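Long-range contact in cytidine deaminase (PDB 3DMO), which probably salvages cytidine and 2'-deoxycytidine for UMP synthesis, deaminating them to uridine and 2'-deoxyuridine with the help of zinc: residues G74-A82 against E105-V113. Sequence-based numbering, arbitrary orientation.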
ATOM      1  N   GLY A  74      13.072  -1.032  18.490  1.00 18.53           N
ATOM      2  CA  GLY A  74      14.147  -0.056  18.626  1.00 18.54           C
ATOM      3  C   GLY A  74      15.356  -0.271  17.733  1.00 18.43           C
ATOM      4  O   GLY A  74      16.389   0.370  17.921  1.00 18.49           O
ATOM      5  N   TYR A  75      15.241  -1.171  16.763  1.00 18.46           N
ATOM      6  CA  TYR A  75      16.302  -1.337  15.778  1.00 18.51           C
ATOM      7  C   TYR A  75      16.060  -0.317  14.694  1.00 19.00           C
ATOM      8  O   TYR A  75      14.908   0.034  14.417  1.00 19.74           O
ATOM      9  CB  TYR A  75      16.376  -2.776  15.254  1.00 18.42           C
ATOM     10  CG  TYR A  75      16.878  -3.702  16.326  1.00 17.96           C
ATOM     11  CD1 TYR A  75      18.241  -3.915  16.489  1.00 18.14           C
ATOM     12  CD2 TYR A  75      15.996  -4.308  17.209  1.00 18.22           C
ATOM     13  CE1 TYR A  75      18.718  -4.734  17.504  1.00 17.57           C
ATOM     14  CE2 TYR A  75      16.455  -5.136  18.226  1.00 18.20           C
ATOM     15  CZ  TYR A  75      17.819  -5.334  18.361  1.00 19.54           C
ATOM     16  OH  TYR A  75      18.291  -6.148  19.358  1.00 19.69           O
ATOM     17  N   ARG A  76      17.143   0.182  14.118  1.00 18.50           N
ATOM     18  CA  ARG A  76      17.084   1.312  13.200  1.00 18.67           C
ATOM     19  C   ARG A  76      17.662   0.911  11.846  1.00 18.98           C
ATOM     20  O   ARG A  76      18.336  -0.112  11.735  1.00 19.23           O
ATOM     21  CB  ARG A  76      17.844   2.481  13.823  1.00 18.19           C
ATOM     22  CG  ARG A  76      17.131   3.041  15.054  1.00 18.85           C
ATOM     23  CD  ARG A  76      18.107   3.651  16.035  1.00 20.43           C
ATOM     24  NE  ARG A  76      18.971   2.627  16.624  1.00 21.58           N
ATOM     25  CZ  ARG A  76      19.800   2.833  17.646  1.00 22.63           C
ATOM     26  NH1 ARG A  76      19.872   4.029  18.222  1.00 22.39           N
ATOM     27  NH2 ARG A  76      20.550   1.829  18.103  1.00 21.35           N
ATOM     28  N   PRO A  77      17.382   1.693  10.790  1.00 19.11           N
ATOM     29  CA  PRO A  77      17.978   1.336   9.503  1.00 19.43           C
ATOM     30  C   PRO A  77      19.474   1.050   9.579  1.00 20.06           C
ATOM     31  O   PRO A  77      20.239   1.818  10.197  1.00 20.10           O
ATOM     32  CB  PRO A  77      17.715   2.569   8.646  1.00 19.11           C
ATOM     33  CG  PRO A  77      16.425   3.112   9.197  1.00 19.47           C
ATOM     34  CD  PRO A  77      16.498   2.871  10.686  1.00 19.46           C
ATOM     35  N   GLY A  78      19.881  -0.054   8.964  1.00 20.45           N
ATOM     36  CA  GLY A  78      21.285  -0.447   8.932  1.00 20.95           C
ATOM     37  C   GLY A  78      21.705  -1.374  10.057  1.00 21.22           C
ATOM     38  O   GLY A  78      22.860  -1.808  10.096  1.00 21.99           O
ATOM     39  N   GLU A  79      20.786  -1.685  10.967  1.00 20.69           N
ATOM     40  CA  GLU A  79      21.109  -2.557  12.108  1.00 20.58           C
ATOM     41  C   GLU A  79      20.785  -4.028  11.888  1.00 20.68           C
ATOM     42  O   GLU A  79      20.711  -4.796  12.853  1.00 21.00           O
ATOM     43  CB  GLU A  79      20.423  -2.066  13.381  1.00 20.42           C
ATOM     44  CG  GLU A  79      20.986  -0.769  13.899  1.00 20.58           C
ATOM     45  CD  GLU A  79      20.638  -0.533  15.342  1.00 21.38           C
ATOM     46  OE1 GLU A  79      19.468  -0.207  15.639  1.00 20.60           O
ATOM     47  OE2 GLU A  79      21.545  -0.660  16.180  1.00 22.32           O
ATOM     48  N   PHE A  80      20.604  -4.419  10.626  1.00 20.55           N
ATOM     49  CA  PHE A  80      20.258  -5.803  10.283  1.00 20.34           C
ATOM     50  C   PHE A  80      21.375  -6.516   9.529  1.00 20.50           C
ATOM     51  O   PHE A  80      21.977  -5.955   8.610  1.00 21.02           O
ATOM     52  CB  PHE A  80      18.925  -5.851   9.530  1.00 20.36           C
ATOM     53  CG  PHE A  80      17.857  -5.041  10.197  1.00 19.94           C
ATOM     54  CD1 PHE A  80      17.455  -3.824   9.657  1.00 19.23           C
ATOM     55  CD2 PHE A  80      17.317  -5.457  11.410  1.00 21.38           C
ATOM     56  CE1 PHE A  80      16.490  -3.050  10.302  1.00 20.52           C
ATOM     57  CE2 PHE A  80      16.350  -4.693  12.063  1.00 20.97           C
ATOM     58  CZ  PHE A  80      15.938  -3.484  11.502  1.00 20.30           C
ATOM     59  N   ALA A  81      21.662  -7.741   9.957  1.00 20.36           N
ATOM     60  CA  ALA A  81      22.707  -8.555   9.340  1.00 20.58           C
ATOM     61  C   ALA A  81      22.187  -9.355   8.144  1.00 20.12           C
ATOM     62  O   ALA A  81      22.837  -9.417   7.098  1.00 20.75           O
ATOM     63  CB  ALA A  81      23.301  -9.495  10.373  1.00 20.69           C
ATOM     64  N   ALA A  82      21.021  -9.974   8.308  1.00 19.55           N
ATOM     65  CA  ALA A  82      20.469 -10.874   7.292  1.00 18.86           C
ATOM     66  C   ALA A  82      18.975 -11.068   7.475  1.00 18.86           C
ATOM     67  O   ALA A  82      18.448 -10.967   8.600  1.00 18.88           O
ATOM     68  CB  ALA A  82      21.173 -12.242   7.341  1.00 18.81           C
ATOM     69  N   GLU A 105      15.636   0.411   2.095  1.00 20.13           N
ATOM     70  CA  GLU A 105      15.637   1.553   3.011  1.00 20.55           C
ATOM     71  C   GLU A 105      16.026   1.161   4.442  1.00 19.79           C
ATOM     72  O   GLU A 105      16.881   1.811   5.057  1.00 19.83           O
ATOM     73  CB  GLU A 105      14.294   2.271   2.980  1.00 20.98           C
ATOM     74  CG  GLU A 105      14.173   3.350   4.034  1.00 21.55           C
ATOM     75  CD  GLU A 105      13.533   4.604   3.506  1.00 21.55           C
ATOM     76  OE1 GLU A 105      13.072   4.600   2.345  1.00 20.25           O
ATOM     77  OE2 GLU A 105      13.508   5.592   4.262  1.00 21.08           O
ATOM     78  N   LEU A 106      15.426   0.094   4.960  1.00 19.61           N
ATOM     79  CA  LEU A 106      15.667  -0.322   6.332  1.00 19.35           C
ATOM     80  C   LEU A 106      16.935  -1.169   6.519  1.00 19.70           C
ATOM     81  O   LEU A 106      17.600  -1.065   7.547  1.00 19.21           O
ATOM     82  CB  LEU A 106      14.435  -1.037   6.890  1.00 18.90           C
ATOM     83  CG  LEU A 106      13.142  -0.203   6.946  1.00 19.19           C
ATOM     84  CD1 LEU A 106      12.002  -1.034   7.535  1.00 19.69           C
ATOM     85  CD2 LEU A 106      13.354   1.073   7.759  1.00 16.96           C
ATOM     86  N   GLY A 107      17.286  -1.971   5.520  1.00 19.86           N
ATOM     87  CA  GLY A 107      18.446  -2.857   5.627  1.00 20.79           C
ATOM     88  C   GLY A 107      19.696  -2.343   4.934  1.00 21.18           C
ATOM     89  O   GLY A 107      20.794  -2.835   5.206  1.00 21.91           O
ATOM     90  N   LYS A 108      19.521  -1.351   4.056  1.00 21.44           N
ATOM     91  CA  LYS A 108      20.570  -0.808   3.170  1.00 21.74           C
ATOM     92  C   LYS A 108      20.905  -1.800   2.036  1.00 21.76           C
ATOM     93  O   LYS A 108      20.632  -2.998   2.158  1.00 21.16           O
ATOM     94  CB  LYS A 108      21.841  -0.386   3.939  1.00 22.35           C
ATOM     95  CG  LYS A 108      21.610   0.492   5.167  1.00 23.51           C
ATOM     96  CD  LYS A 108      20.959   1.809   4.795  1.00 28.02           C
ATOM     97  CE  LYS A 108      20.440   2.524   6.029  1.00 30.68           C
ATOM     98  NZ  LYS A 108      21.316   3.647   6.457  1.00 32.66           N
ATOM     99  N   PRO A 109      21.471  -1.306   0.917  1.00 21.83           N
ATOM    100  CA  PRO A 109      21.818  -2.183  -0.218  1.00 22.01           C
ATOM    101  C   PRO A 109      22.601  -3.453   0.132  1.00 21.90           C
ATOM    102  O   PRO A 109      22.433  -4.476  -0.531  1.00 21.91           O
ATOM    103  CB  PRO A 109      22.656  -1.268  -1.114  1.00 22.42           C
ATOM    104  CG  PRO A 109      22.079   0.073  -0.861  1.00 22.03           C
ATOM    105  CD  PRO A 109      21.779   0.104   0.613  1.00 21.92           C
ATOM    106  N   THR A 110      23.439  -3.383   1.161  1.00 22.12           N
ATOM    107  CA  THR A 110      24.290  -4.514   1.545  1.00 22.53           C
ATOM    108  C   THR A 110      23.617  -5.580   2.415  1.00 22.35           C
ATOM    109  O   THR A 110      24.259  -6.569   2.764  1.00 22.79           O
ATOM    110  CB  THR A 110      25.591  -4.030   2.246  1.00 22.86           C
ATOM    111  OG1 THR A 110      25.246  -3.158   3.326  1.00 24.25           O
ATOM    112  CG2 THR A 110      26.487  -3.282   1.256  1.00 23.80           C
ATOM    113  N   LEU A 111      22.345  -5.395   2.778  1.00 22.02           N
ATOM    114  CA  LEU A 111      21.657  -6.419   3.576  1.00 21.58           C
ATOM    115  C   LEU A 111      21.690  -7.769   2.855  1.00 21.41           C
ATOM    116  O   LEU A 111      21.332  -7.850   1.687  1.00 21.24           O
ATOM    117  CB  LEU A 111      20.203  -6.026   3.870  1.00 21.59           C
ATOM    118  CG  LEU A 111      19.352  -7.078   4.593  1.00 21.67           C
ATOM    119  CD1 LEU A 111      19.718  -7.170   6.052  1.00 22.42           C
ATOM    120  CD2 LEU A 111      17.857  -6.809   4.426  1.00 22.44           C
ATOM    121  N   GLU A 112      22.120  -8.812   3.564  1.00 21.58           N
ATOM    122  CA  GLU A 112      22.154 -10.167   3.015  1.00 22.17           C
ATOM    123  C   GLU A 112      20.745 -10.743   3.020  1.00 21.05           C
ATOM    124  O   GLU A 112      20.058 -10.695   4.038  1.00 20.67           O
ATOM    125  CB  GLU A 112      23.102 -11.056   3.827  1.00 22.40           C
ATOM    126  CG  GLU A 112      23.206 -12.488   3.320  1.00 24.33           C
ATOM    127  CD  GLU A 112      24.156 -13.343   4.149  1.00 25.71           C
ATOM    128  OE1 GLU A 112      23.906 -13.521   5.359  1.00 31.11           O
ATOM    129  OE2 GLU A 112      25.148 -13.853   3.584  1.00 31.22           O
ATOM    130  N   VAL A 113      20.322 -11.271   1.874  1.00 20.01           N
ATOM    131  CA  VAL A 113      18.976 -11.800   1.708  1.00 19.67           C
ATOM    132  C   VAL A 113      19.083 -13.277   1.306  1.00 19.41           C
ATOM    133  O   VAL A 113      19.654 -13.602   0.265  1.00 19.85           O
ATOM    134  CB  VAL A 113      18.185 -10.984   0.645  1.00 19.34           C
ATOM    135  CG1 VAL A 113      16.794 -11.561   0.450  1.00 19.57           C
ATOM    136  CG2 VAL A 113      18.102  -9.504   1.043  1.00 19.51           C
TER
HETATM  137  O   HOH W   1      20.961  -3.517   7.865  1.00 24.00           O
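Pro77 packs its ring against the last turn of helix 97-107, its CG 4.0 Å from Leu106 CD2. Pro77 CB meets both the Glu105 carbonyl oxygen and CE of Lys108, whose chain also passes CG over Gly78 CA. Gly78 N donates to Leu106 O over 2.9 Å, a fairly straight bond (157° at the hydrogen) arriving tilted from the carbonyl plane. Pro77 CA makes a CA-H...O contact with Leu106 O at 3.1 Å, and the Phe80 ring presents its edge to that oxygen, which lies in the ring plane 3.5 Å from Phe80 CD1. The type II turn Arg76-Glu79, with its side-on Arg76-Glu79 salt bridge, thus docks where the helix ends.

One water donates to both Phe80 O (2.7 Å) and Gly107 O, bridging the start of the strand to the helix end. Leu111 continues the contact: with CG anti to the backbone N (chi1 175°), its CD1 sits against Phe80 CB at 3.8 Å. At the far end Ala82 pairs in parallel with Glu112; Ala82 CA approaches Glu112 O at 3.3 Å in a second CA-H...O contact, while the extended Glu112 chain brings OE1 beside Ala82 CB and on to a hydrogen bond with His6.

The contact joins all three elements of a parallel beta-alpha-beta crossover, strands 80-87 and 112-116 with helix 97-107 connecting them in sequence. That helix carries Cys99, which binds zinc together with Cys61 and Cys96, and its far end is what packs here. A classic bulge at Ala81 and Ala82 faces Val39 of strand 34-40; Phe80 and Leu106 rest on helix 62-72, Ala82 and Glu112 on helix 11-22, and Tyr26 of the second subunit packs on Pro77.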